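GCN5-related N-acetyltransferase (Anabaena variabilis, PDB 2OZG) probably transfers an acetyl group from acetyl-coenzyme A to an amine, perhaps of an aminoglycoside, and holds coenzyme A in its N-terminal acetyltransferase domain. Local coordinates at residues 95-100 against 123-128; 100-105 against 316-321; 114-119 against 129-134. One frame throughout, in Å; residues are numbered along the deposited sequence.

From the N terminus, helix 96-110 is the first element involved and serves two contacts: its start faces helix 123-128 in interaction 1, and its next turns face loop 316-321 in interaction 2. Strand 115-118 follows, then helix 123-128, which closes the short loop of interaction 1. Immediately afterwards 129-134 returns to the strand and closes interaction 3, so interactions 1 and 3 cross. Interaction 2 closes last, more than 200 residues on; it encloses interaction 3 completely and crosses interaction 1. The example illustrates how one helix can link a cofactor site, the core of its own domain and a domain far along the sequence, here one of the sterol carrier protein family.

Interaction 1 of 3, residues 95-100 against 123-128; sequences GAAIAL and QRLYRK. With COA (coenzyme A), chain C.
Gly95 N reaches COA O2A at 2.7 Å, the shortest polar bond in a cluster of backbone N-H groups that grips the pyrophosphate of coenzyme A. Ile98 N holds O1A of the same phosphate at 2.8 Å, with an N-H...O angle of 156°, while Ala97 N turns to O4A of the second phosphate. Both phosphates thus sit over the first turn of helix 96-110, where the helix dipole would be expected to help offset their charge. Gly95, the N-cap residue, has a positive phi that suits glycine.

Helix 123-128 packs beside it and lines the same cofactor groove, at a signed crossing angle of -41°. Leu125 is the wedge between them. With CG swung away from the backbone N (chi1 165°), its two methyls divide the work: CD2 packs on Ala97 CB at 3.8 Å, and CD1 lies 3.8 Å from Ile98 N, while CB rests against the ribose oxygen O4B. Ile98 answers with separate branches, CG2 lying near O1A and CD1 touching Lys128 CB at 3.9 Å, the two side chains crossing at about a right angle. Beyond CB, Lys128 bends twice, which brings NZ into a weak bond of 3.3 Å with O7A of the 3'-phosphate. Tyr126 lies with its hydroxyl end beside C3P of the pantetheine arm, which sits near the ring plane.

Gly93 N and Ile87 N also bond to coenzyme A, and Glu275 of the second subunit accepts from Gln123 N. Gly95 and Ala97 fill the small-residue positions of the R/Q-x-x-G-x-G/A signature, and this phosphate-gripping loop and helix start are the pyrophosphate-binding site of the GNAT fold.

Interaction 2 of 3, residues 100-105 against 316-321; sequences LIQHTL and DDLLAT
Leu318 meets helix 96-110 with both of its methyls, one for each of two residues three positions apart on the same side of the helix. Its CG is turned away from the backbone N (chi1 -176°), a rotation that sends both methyls toward the helix. CD2 packs on Leu105 CD1 at 3.5 Å, the two side chains meeting at about a right angle, and CD1 lies 4.0 Å from Gln102 CG.

The helix residues share a first torsion, with CG opposite the carbonyl carbon, but use it differently. Leu105 sends one branch, CD1, to Leu318, while CD2 turns toward Tyr131. Gln102 runs on extended and slants across Leu318, passing CG, CD and NE2 over its CD1, the contact being one of packing.

An Asx turn shapes the loop behind Leu318. Asp316 OD1 accepts from Leu318 N at 3.0 Å and from Leu319 N, both arriving from the same face of the carboxylate, the second well above its plane. Asp316 OD2 forms a salt bridge with Arg289, against which Leu105 and Leu318 also pack. The result is a domain interface: a beta-hairpin loop of the sterol carrier protein-like domain, joining strands 308-315 and 324-331, set against a helix of the GNAT fold.

Interaction 3 of 3, residues 114-119 against 129-134; sequences PISVLY and AGYEQA
The torsions of Tyr131 and Leu118 bring ring and methyl together. Tyr131 CG lies opposite the carbonyl carbon (chi1 -75°), while Leu118 CG takes the less common place between N and the carbonyl carbon (chi1 56°). In this part of the GNAT fold, strands 115-118 and 132-143 are not paired with each other; strand 279-290, from the second GNAT-family region, pairs antiparallel with both. Tyr131, just after the Schellman turn, reaches across to 115-118.

That turn prepares the approach: a Schellman motif, with Gly130 as the C-prime residue and Tyr131 N bonded to Tyr126 O, ends helix 123-128 and redirects the chain.

At the ring edge, the phenol OH donates to Ser116 OG at 2.8 Å, and Ser116 OG is also hydrogen-bonded to Ala80 O on the neighbouring parallel strand, so this buried hydroxyl links Tyr131 to strand 75-87. Those two bonds would help fix the rotation of the serine. Over one ring face, Leu118 CD2 makes a CH-pi contact, 3.8 Å from the Tyr131 centroid and 21° off the normal, shifted toward the CE2-CZ bond.

Interaction 1 of 3, residues 95-100 against 123-128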
loop_
_atom_site.group_PDB
_atom_site.type_symbol
_atom_site.label_atom_id
_atom_site.label_comp_id
_atom_site.label_asym_id
_atom_site.label_seq_id
_atom_site.Cartn_x
_atom_site.Cartn_y
_atom_site.Cartn_z
ATOM N N GLY A 95 -27.247 -25.079 15.040
ATOM C CA GLY A 95 -26.762 -26.442 15.261
ATOM C C GLY A 95 -26.795 -27.346 14.033
ATOM O O GLY A 95 -26.569 -28.567 14.126
ATOM N N ALA A 96 -27.036 -26.761 12.860
ATOM C CA ALA A 96 -27.135 -27.595 11.652
ATOM C C ALA A 96 -25.756 -28.129 11.262
ATOM O O ALA A 96 -25.652 -29.280 10.881
ATOM C CB ALA A 96 -27.765 -26.850 10.518
ATOM N N ALA A 97 -24.712 -27.300 11.351
ATOM C CA ALA A 97 -23.372 -27.780 10.965
ATOM C C ALA A 97 -22.832 -28.885 11.879
ATOM O O ALA A 97 -22.228 -29.836 11.404
ATOM C CB ALA A 97 -22.322 -26.605 10.817
ATOM N N ILE A 98 -23.021 -28.759 13.184
ATOM C CA ILE A 98 -22.509 -29.774 14.074
ATOM C C ILE A 98 -23.355 -31.040 13.868
ATOM O O ILE A 98 -22.821 -32.136 13.810
ATOM C CB ILE A 98 -22.435 -29.273 15.543
ATOM C CG1 ILE A 98 -21.812 -30.330 16.434
ATOM C CG2 ILE A 98 -23.789 -28.873 16.079
ATOM C CD1 ILE A 98 -20.404 -30.710 16.045
ATOM N N ALA A 99 -24.661 -30.902 13.666
ATOM C CA ALA A 99 -25.451 -32.094 13.400
ATOM C C ALA A 99 -24.874 -32.795 12.170
ATOM O O ALA A 99 -24.599 -33.978 12.188
ATOM C CB ALA A 99 -26.932 -31.749 13.210
ATOM N N LEU A 100 -24.651 -32.037 11.103
ATOM C CA LEU A 100 -24.097 -32.604 9.873
ATOM C C LEU A 100 -22.780 -33.363 10.117
ATOM O O LEU A 100 -22.584 -34.528 9.697
ATOM C CB LEU A 100 -23.874 -31.465 8.852
ATOM C CG LEU A 100 -23.241 -31.811 7.499
ATOM C CD1 LEU A 100 -24.004 -32.892 6.695
ATOM C CD2 LEU A 100 -23.119 -30.551 6.698
ATOM N N GLN A 123 -12.370 -23.289 13.467
ATOM C CA GLN A 123 -11.975 -24.416 14.312
ATOM C C GLN A 123 -12.997 -24.862 15.367
ATOM O O GLN A 123 -13.118 -26.073 15.622
ATOM C CB GLN A 123 -10.639 -24.089 15.026
ATOM C CG GLN A 123 -9.531 -24.028 14.078
ATOM C CD GLN A 123 -8.173 -23.936 14.692
ATOM O OE1 GLN A 123 -7.244 -24.473 14.110
ATOM N NE2 GLN A 123 -8.028 -23.274 15.873
ATOM N N ARG A 124 -13.718 -23.907 15.952
ATOM C CA ARG A 124 -14.615 -24.177 17.087
ATOM C C ARG A 124 -15.608 -25.266 16.730
ATOM O O ARG A 124 -15.869 -26.171 17.512
ATOM C CB ARG A 124 -15.331 -22.882 17.512
ATOM C CG ARG A 124 -16.215 -22.942 18.782
ATOM C CD ARG A 124 -17.085 -21.618 18.975
ATOM N N LEU A 125 -16.185 -25.154 15.551
ATOM C CA LEU A 125 -17.138 -26.154 15.057
ATOM C C LEU A 125 -16.559 -27.580 15.039
ATOM O O LEU A 125 -17.112 -28.535 15.627
ATOM C CB LEU A 125 -17.589 -25.769 13.654
ATOM C CG LEU A 125 -18.316 -26.867 12.826
ATOM C CD1 LEU A 125 -19.590 -27.180 13.531
ATOM C CD2 LEU A 125 -18.589 -26.396 11.413
ATOM N N TYR A 126 -15.445 -27.743 14.348
ATOM C CA TYR A 126 -14.858 -29.079 14.235
ATOM C C TYR A 126 -14.308 -29.658 15.537
ATOM O O TYR A 126 -14.379 -30.831 15.729
ATOM C CB TYR A 126 -13.881 -29.104 13.108
ATOM C CG TYR A 126 -14.543 -28.683 11.819
ATOM C CD1 TYR A 126 -15.387 -29.536 11.156
ATOM C CD2 TYR A 126 -14.296 -27.424 11.263
ATOM C CE1 TYR A 126 -15.980 -29.167 9.954
ATOM C CE2 TYR A 126 -14.891 -27.027 10.084
ATOM C CZ TYR A 126 -15.728 -27.898 9.434
ATOM O OH TYR A 126 -16.307 -27.567 8.275
ATOM N N ARG A 127 -13.761 -28.820 16.423
ATOM C CA ARG A 127 -13.333 -29.280 17.733
ATOM C C ARG A 127 -14.528 -29.799 18.541
ATOM O O ARG A 127 -14.362 -30.726 19.342
ATOM C CB ARG A 127 -12.617 -28.157 18.489
ATOM C CG ARG A 127 -11.284 -27.813 17.862
ATOM C CD ARG A 127 -10.627 -26.629 18.517
ATOM N NE ARG A 127 -9.197 -26.584 18.240
ATOM C CZ ARG A 127 -8.439 -25.510 18.435
ATOM N NH1 ARG A 127 -8.997 -24.374 18.808
ATOM N NH2 ARG A 127 -7.127 -25.567 18.236
ATOM N N LYS A 128 -15.719 -29.218 18.350
ATOM C CA LYS A 128 -16.920 -29.751 19.023
ATOM C C LYS A 128 -17.126 -31.193 18.599
ATOM O O LYS A 128 -17.650 -31.951 19.350
ATOM C CB LYS A 128 -18.223 -28.978 18.713
ATOM C CG LYS A 128 -18.409 -27.689 19.461
ATOM C CD LYS A 128 -19.841 -27.128 19.336
ATOM C CE LYS A 128 -20.886 -27.823 20.279
ATOM N NZ LYS A 128 -20.747 -27.518 21.771
HETATM N N1A COA C . -16.831 -19.095 13.497
HETATM C C2A COA C . -16.604 -19.756 14.649
HETATM N N3A COA C . -17.427 -20.728 15.091
HETATM C C4A COA C . -18.525 -21.051 14.366
HETATM C C5A COA C . -18.808 -20.386 13.176
HETATM C C6A COA C . -17.918 -19.380 12.748
HETATM N N6A COA C . -18.087 -18.674 11.609
HETATM N N7A COA C . -19.959 -20.927 12.709
HETATM C C8A COA C . -20.370 -21.884 13.579
HETATM N N9A COA C . -19.482 -21.951 14.584
HETATM C C1B COA C . -19.472 -22.836 15.787
HETATM C C2B COA C . -20.433 -22.342 16.866
HETATM O O2B COA C . -19.835 -21.347 17.730
HETATM C C3B COA C . -20.843 -23.635 17.558
HETATM O O3B COA C . -20.109 -23.877 18.766
HETATM P P3B COA C . -20.770 -23.526 20.215
HETATM O O7A COA C . -21.743 -24.668 20.456
HETATM O O8A COA C . -19.558 -23.434 21.137
HETATM O O9A COA C . -21.504 -22.202 20.034
HETATM C C4B COA C . -20.609 -24.753 16.546
HETATM O O4B COA C . -19.846 -24.188 15.471
HETATM C C5B COA C . -21.918 -25.343 16.017
HETATM O O5B COA C . -22.616 -24.331 15.276
HETATM P P1A COA C . -23.695 -24.653 14.099
HETATM O O1A COA C . -23.819 -26.148 13.919
HETATM O O2A COA C . -24.956 -23.843 14.404
HETATM O O3A COA C . -22.974 -23.958 12.806
HETATM P P2A COA C . -23.771 -23.276 11.545
HETATM O O4A COA C . -24.940 -24.212 11.222
HETATM O O5A COA C . -24.091 -21.832 11.924
HETATM O O6A COA C . -22.617 -23.324 10.348
HETATM C CBP COA C . -21.042 -22.423 8.524
HETATM C CCP COA C . -22.320 -22.273 9.378
HETATM C CDP COA C . -20.847 -23.925 8.327
HETATM C CEP COA C . -19.891 -21.981 9.425
HETATM C CAP COA C . -21.231 -21.636 7.149
HETATM O OAP COA C . -21.542 -22.520 6.019
HETATM C C9P COA C . -20.208 -20.601 6.602
HETATM O O9P COA C . -20.174 -19.327 7.036
HETATM N N8P COA C . -19.350 -20.839 5.589
HETATM C C7P COA C . -18.977 -21.990 4.766
HETATM C C6P COA C . -17.484 -22.071 5.043
HETATM C C5P COA C . -17.180 -23.169 6.051
HETATM O O5P COA C . -17.813 -23.261 7.101
HETATM N N4P COA C . -16.177 -24.010 5.755
HETATM C C3P COA C . -15.698 -25.113 6.582
HETATM C C2P COA C . -14.657 -25.821 5.743
HETATM S S1P COA C . -15.442 -26.698 4.328
#

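Interaction 2 of 3, residues 100-105 against 316-321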
loop_
_atom_site.group_PDB
_atom_site.type_symbol
_atom_site.label_atom_id
_atom_site.label_comp_id
_atom_site.label_asym_id
_atom_site.label_seq_id
_atom_site.Cartn_x
_atom_site.Cartn_y
_atom_site.Cartn_z
ATOM N N LEU A 100 -24.651 -32.037 11.103
ATOM C CA LEU A 100 -24.097 -32.604 9.873
ATOM C C LEU A 100 -22.780 -33.363 10.117
ATOM O O LEU A 100 -22.584 -34.528 9.697
ATOM C CB LEU A 100 -23.874 -31.465 8.852
ATOM C CG LEU A 100 -23.241 -31.811 7.499
ATOM C CD1 LEU A 100 -24.004 -32.892 6.695
ATOM C CD2 LEU A 100 -23.119 -30.551 6.698
ATOM N N ILE A 101 -21.869 -32.717 10.821
ATOM C CA ILE A 101 -20.556 -33.317 11.078
ATOM C C ILE A 101 -20.605 -34.590 11.923
ATOM O O ILE A 101 -19.902 -35.577 11.673
ATOM C CB ILE A 101 -19.584 -32.276 11.697
ATOM C CG1 ILE A 101 -19.371 -31.086 10.746
ATOM C CG2 ILE A 101 -18.211 -32.980 12.051
ATOM C CD1 ILE A 101 -18.872 -31.451 9.337
ATOM N N GLN A 102 -21.468 -34.591 12.897
ATOM C CA GLN A 102 -21.658 -35.756 13.725
ATOM C C GLN A 102 -22.229 -36.929 12.922
ATOM O O GLN A 102 -21.753 -38.035 13.031
ATOM C CB GLN A 102 -22.585 -35.371 14.877
ATOM C CG GLN A 102 -21.951 -34.353 15.837
ATOM C CD GLN A 102 -22.916 -33.964 16.993
ATOM O OE1 GLN A 102 -24.136 -33.885 16.798
ATOM N NE2 GLN A 102 -22.352 -33.670 18.177
ATOM N N HIS A 103 -23.272 -36.682 12.132
ATOM C CA HIS A 103 -23.812 -37.711 11.247
ATOM C C HIS A 103 -22.776 -38.252 10.313
ATOM O O HIS A 103 -22.703 -39.439 10.125
ATOM C CB HIS A 103 -25.028 -37.202 10.435
ATOM C CG HIS A 103 -26.313 -37.217 11.204
ATOM N ND1 HIS A 103 -27.039 -36.073 11.482
ATOM C CD2 HIS A 103 -27.015 -38.248 11.748
ATOM C CE1 HIS A 103 -28.134 -36.396 12.151
ATOM N NE2 HIS A 103 -28.140 -37.707 12.329
ATOM N N THR A 104 -22.025 -37.367 9.677
ATOM C CA THR A 104 -20.941 -37.728 8.798
ATOM C C THR A 104 -19.900 -38.606 9.486
ATOM O O THR A 104 -19.485 -39.619 8.940
ATOM C CB THR A 104 -20.247 -36.424 8.269
ATOM O OG1 THR A 104 -21.217 -35.645 7.571
ATOM C CG2 THR A 104 -19.117 -36.730 7.341
ATOM N N LEU A 105 -19.454 -38.211 10.675
ATOM C CA LEU A 105 -18.520 -39.021 11.435
ATOM C C LEU A 105 -19.064 -40.415 11.738
ATOM O O LEU A 105 -18.350 -41.415 11.638
ATOM C CB LEU A 105 -18.125 -38.308 12.732
ATOM C CG LEU A 105 -17.135 -37.185 12.604
ATOM C CD1 LEU A 105 -16.975 -36.477 13.969
ATOM C CD2 LEU A 105 -15.798 -37.718 12.145
ATOM N N ASP A 316 -13.896 -39.776 24.529
ATOM C CA ASP A 316 -14.566 -39.461 23.242
ATOM C C ASP A 316 -16.041 -39.368 23.586
ATOM O O ASP A 316 -16.704 -40.398 23.828
ATOM C CB ASP A 316 -14.347 -40.533 22.191
ATOM C CG ASP A 316 -14.811 -40.124 20.825
ATOM O OD1 ASP A 316 -15.726 -39.279 20.685
ATOM O OD2 ASP A 316 -14.245 -40.654 19.850
ATOM N N ASP A 317 -16.551 -38.154 23.572
ATOM C CA ASP A 317 -17.928 -37.897 23.939
ATOM C C ASP A 317 -18.925 -38.177 22.790
ATOM O O ASP A 317 -20.133 -38.090 23.002
ATOM C CB ASP A 317 -18.065 -36.440 24.393
ATOM C CG ASP A 317 -17.851 -35.436 23.246
ATOM O OD1 ASP A 317 -17.075 -35.749 22.309
ATOM O OD2 ASP A 317 -18.417 -34.314 23.292
ATOM N N LEU A 318 -18.423 -38.475 21.582
ATOM C CA LEU A 318 -19.275 -38.725 20.412
ATOM C C LEU A 318 -19.347 -40.196 20.049
ATOM O O LEU A 318 -20.422 -40.737 19.853
ATOM C CB LEU A 318 -18.752 -37.949 19.206
ATOM C CG LEU A 318 -19.599 -38.049 17.923
ATOM C CD1 LEU A 318 -20.995 -37.484 18.180
ATOM C CD2 LEU A 318 -18.954 -37.365 16.735
ATOM N N LEU A 319 -18.188 -40.820 19.919
ATOM C CA LEU A 319 -18.080 -42.222 19.520
ATOM C C LEU A 319 -17.620 -43.083 20.698
ATOM O O LEU A 319 -16.432 -43.259 20.940
ATOM C CB LEU A 319 -17.158 -42.345 18.305
ATOM C CG LEU A 319 -17.619 -41.491 17.109
ATOM C CD1 LEU A 319 -16.597 -41.517 15.976
ATOM C CD2 LEU A 319 -18.976 -41.884 16.548
ATOM N N ALA A 320 -18.594 -43.593 21.437
ATOM C CA ALA A 320 -18.374 -44.372 22.643
ATOM C C ALA A 320 -17.333 -45.485 22.541
ATOM O O ALA A 320 -16.684 -45.771 23.524
ATOM C CB ALA A 320 -19.688 -44.966 23.127
ATOM N N THR A 321 -17.183 -46.131 21.392
ATOM C CA THR A 321 -16.170 -47.201 21.272
ATOM C C THR A 321 -14.714 -46.749 21.437
ATOM O O THR A 321 -13.815 -47.571 21.578
ATOM C CB THR A 321 -16.274 -47.935 19.914
ATOM O OG1 THR A 321 -15.974 -47.030 18.853
ATOM C CG2 THR A 321 -17.682 -48.548 19.726
#

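Interaction 3 of 3, residues 114-119 against 129-134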
loop_
_atom_site.group_PDB
_atom_site.type_symbol
_atom_site.label_atom_id
_atom_site.label_comp_id
_atom_site.label_asym_id
_atom_site.label_seq_id
_atom_site.Cartn_x
_atom_site.Cartn_y
_atom_site.Cartn_z
ATOM N N PRO A 114 -10.764 -45.254 9.786
ATOM C CA PRO A 114 -10.331 -44.842 11.113
ATOM C C PRO A 114 -9.958 -43.428 11.392
ATOM O O PRO A 114 -9.806 -43.101 12.588
ATOM C CB PRO A 114 -9.078 -45.686 11.330
ATOM C CG PRO A 114 -8.515 -45.823 9.998
ATOM C CD PRO A 114 -9.679 -45.942 9.063
ATOM N N ILE A 115 -9.682 -42.630 10.341
ATOM C CA ILE A 115 -9.337 -41.207 10.485
ATOM C C ILE A 115 -10.027 -40.362 9.415
ATOM O O ILE A 115 -10.492 -40.883 8.393
ATOM C CB ILE A 115 -7.849 -40.939 10.429
ATOM C CG1 ILE A 115 -7.268 -41.554 9.167
ATOM C CG2 ILE A 115 -7.120 -41.574 11.649
ATOM C CD1 ILE A 115 -5.868 -41.075 8.872
ATOM N N SER A 116 -10.144 -39.073 9.699
ATOM C CA SER A 116 -10.796 -38.111 8.814
ATOM C C SER A 116 -10.010 -36.809 8.957
ATOM O O SER A 116 -9.546 -36.480 10.034
ATOM C CB SER A 116 -12.252 -37.889 9.184
ATOM O OG SER A 116 -12.918 -36.887 8.378
ATOM N N VAL A 117 -9.853 -36.107 7.849
ATOM C CA VAL A 117 -9.096 -34.866 7.782
ATOM C C VAL A 117 -9.905 -33.786 7.006
ATOM O O VAL A 117 -10.685 -34.123 6.089
ATOM C CB VAL A 117 -7.746 -35.124 7.063
ATOM C CG1 VAL A 117 -6.979 -33.781 6.681
ATOM C CG2 VAL A 117 -6.888 -36.019 7.908
ATOM N N LEU A 118 -9.671 -32.520 7.363
ATOM C CA LEU A 118 -10.295 -31.350 6.750
ATOM C C LEU A 118 -9.519 -30.090 7.094
ATOM O O LEU A 118 -8.770 -30.033 8.075
ATOM C CB LEU A 118 -11.774 -31.196 7.205
ATOM C CG LEU A 118 -12.108 -31.117 8.703
ATOM C CD1 LEU A 118 -11.835 -29.755 9.288
ATOM C CD2 LEU A 118 -13.568 -31.444 8.896
ATOM N N TYR A 119 -9.738 -29.068 6.271
ATOM C CA TYR A 119 -9.167 -27.733 6.418
ATOM C C TYR A 119 -10.324 -26.895 6.987
ATOM O O TYR A 119 -11.405 -26.767 6.335
ATOM C CB TYR A 119 -8.709 -27.185 5.063
ATOM C CG TYR A 119 -7.390 -27.717 4.577
ATOM C CD1 TYR A 119 -6.229 -27.063 4.922
ATOM C CD2 TYR A 119 -7.300 -28.857 3.768
ATOM C CE1 TYR A 119 -5.000 -27.523 4.496
ATOM C CE2 TYR A 119 -6.067 -29.310 3.286
ATOM C CZ TYR A 119 -4.931 -28.648 3.682
ATOM O OH TYR A 119 -3.692 -29.007 3.315
ATOM N N ALA A 129 -16.650 -31.600 17.423
ATOM C CA ALA A 129 -16.837 -32.987 16.995
ATOM C C ALA A 129 -15.597 -33.850 17.121
ATOM O O ALA A 129 -15.544 -34.952 16.526
ATOM C CB ALA A 129 -17.350 -33.015 15.546
ATOM N N GLY A 130 -14.585 -33.327 17.818
ATOM C CA GLY A 130 -13.324 -34.044 18.030
ATOM C C GLY A 130 -12.181 -33.960 17.053
ATOM O O GLY A 130 -11.203 -34.739 17.201
ATOM N N TYR A 131 -12.291 -33.075 16.054
ATOM C CA TYR A 131 -11.174 -32.778 15.132
ATOM C C TYR A 131 -10.184 -31.892 15.872
ATOM O O TYR A 131 -10.587 -31.065 16.691
ATOM C CB TYR A 131 -11.624 -32.011 13.866
ATOM C CG TYR A 131 -12.359 -32.843 12.844
ATOM C CD1 TYR A 131 -13.699 -33.087 12.957
ATOM C CD2 TYR A 131 -11.690 -33.368 11.745
ATOM C CE1 TYR A 131 -14.354 -33.895 12.067
ATOM C CE2 TYR A 131 -12.349 -34.155 10.800
ATOM C CZ TYR A 131 -13.658 -34.416 10.961
ATOM O OH TYR A 131 -14.328 -35.191 10.035
ATOM N N GLU A 132 -8.890 -32.031 15.537
ATOM C CA GLU A 132 -7.889 -31.133 16.096
ATOM C C GLU A 132 -6.783 -30.835 15.123
ATOM O O GLU A 132 -6.520 -31.601 14.229
ATOM C CB GLU A 132 -7.296 -31.691 17.401
ATOM C CG GLU A 132 -6.365 -30.720 18.213
ATOM C CD GLU A 132 -7.025 -29.356 18.529
ATOM O OE1 GLU A 132 -6.947 -28.447 17.675
ATOM O OE2 GLU A 132 -7.590 -29.196 19.623
ATOM N N GLN A 133 -6.120 -29.695 15.306
ATOM C CA GLN A 133 -4.941 -29.392 14.498
ATOM C C GLN A 133 -4.037 -30.590 14.477
ATOM O O GLN A 133 -3.750 -31.180 15.513
ATOM C CB GLN A 133 -4.182 -28.199 15.047
ATOM C CG GLN A 133 -5.016 -26.925 15.078
ATOM C CD GLN A 133 -4.180 -25.734 15.423
ATOM O OE1 GLN A 133 -3.091 -25.901 15.960
ATOM N NE2 GLN A 133 -4.663 -24.505 15.067
ATOM N N ALA A 134 -3.571 -30.964 13.283
ATOM C CA ALA A 134 -2.830 -32.173 13.154
ATOM C C ALA A 134 -1.776 -32.180 12.050
ATOM O O ALA A 134 -0.961 -33.095 12.006
ATOM C CB ALA A 134 -3.802 -33.319 12.933
#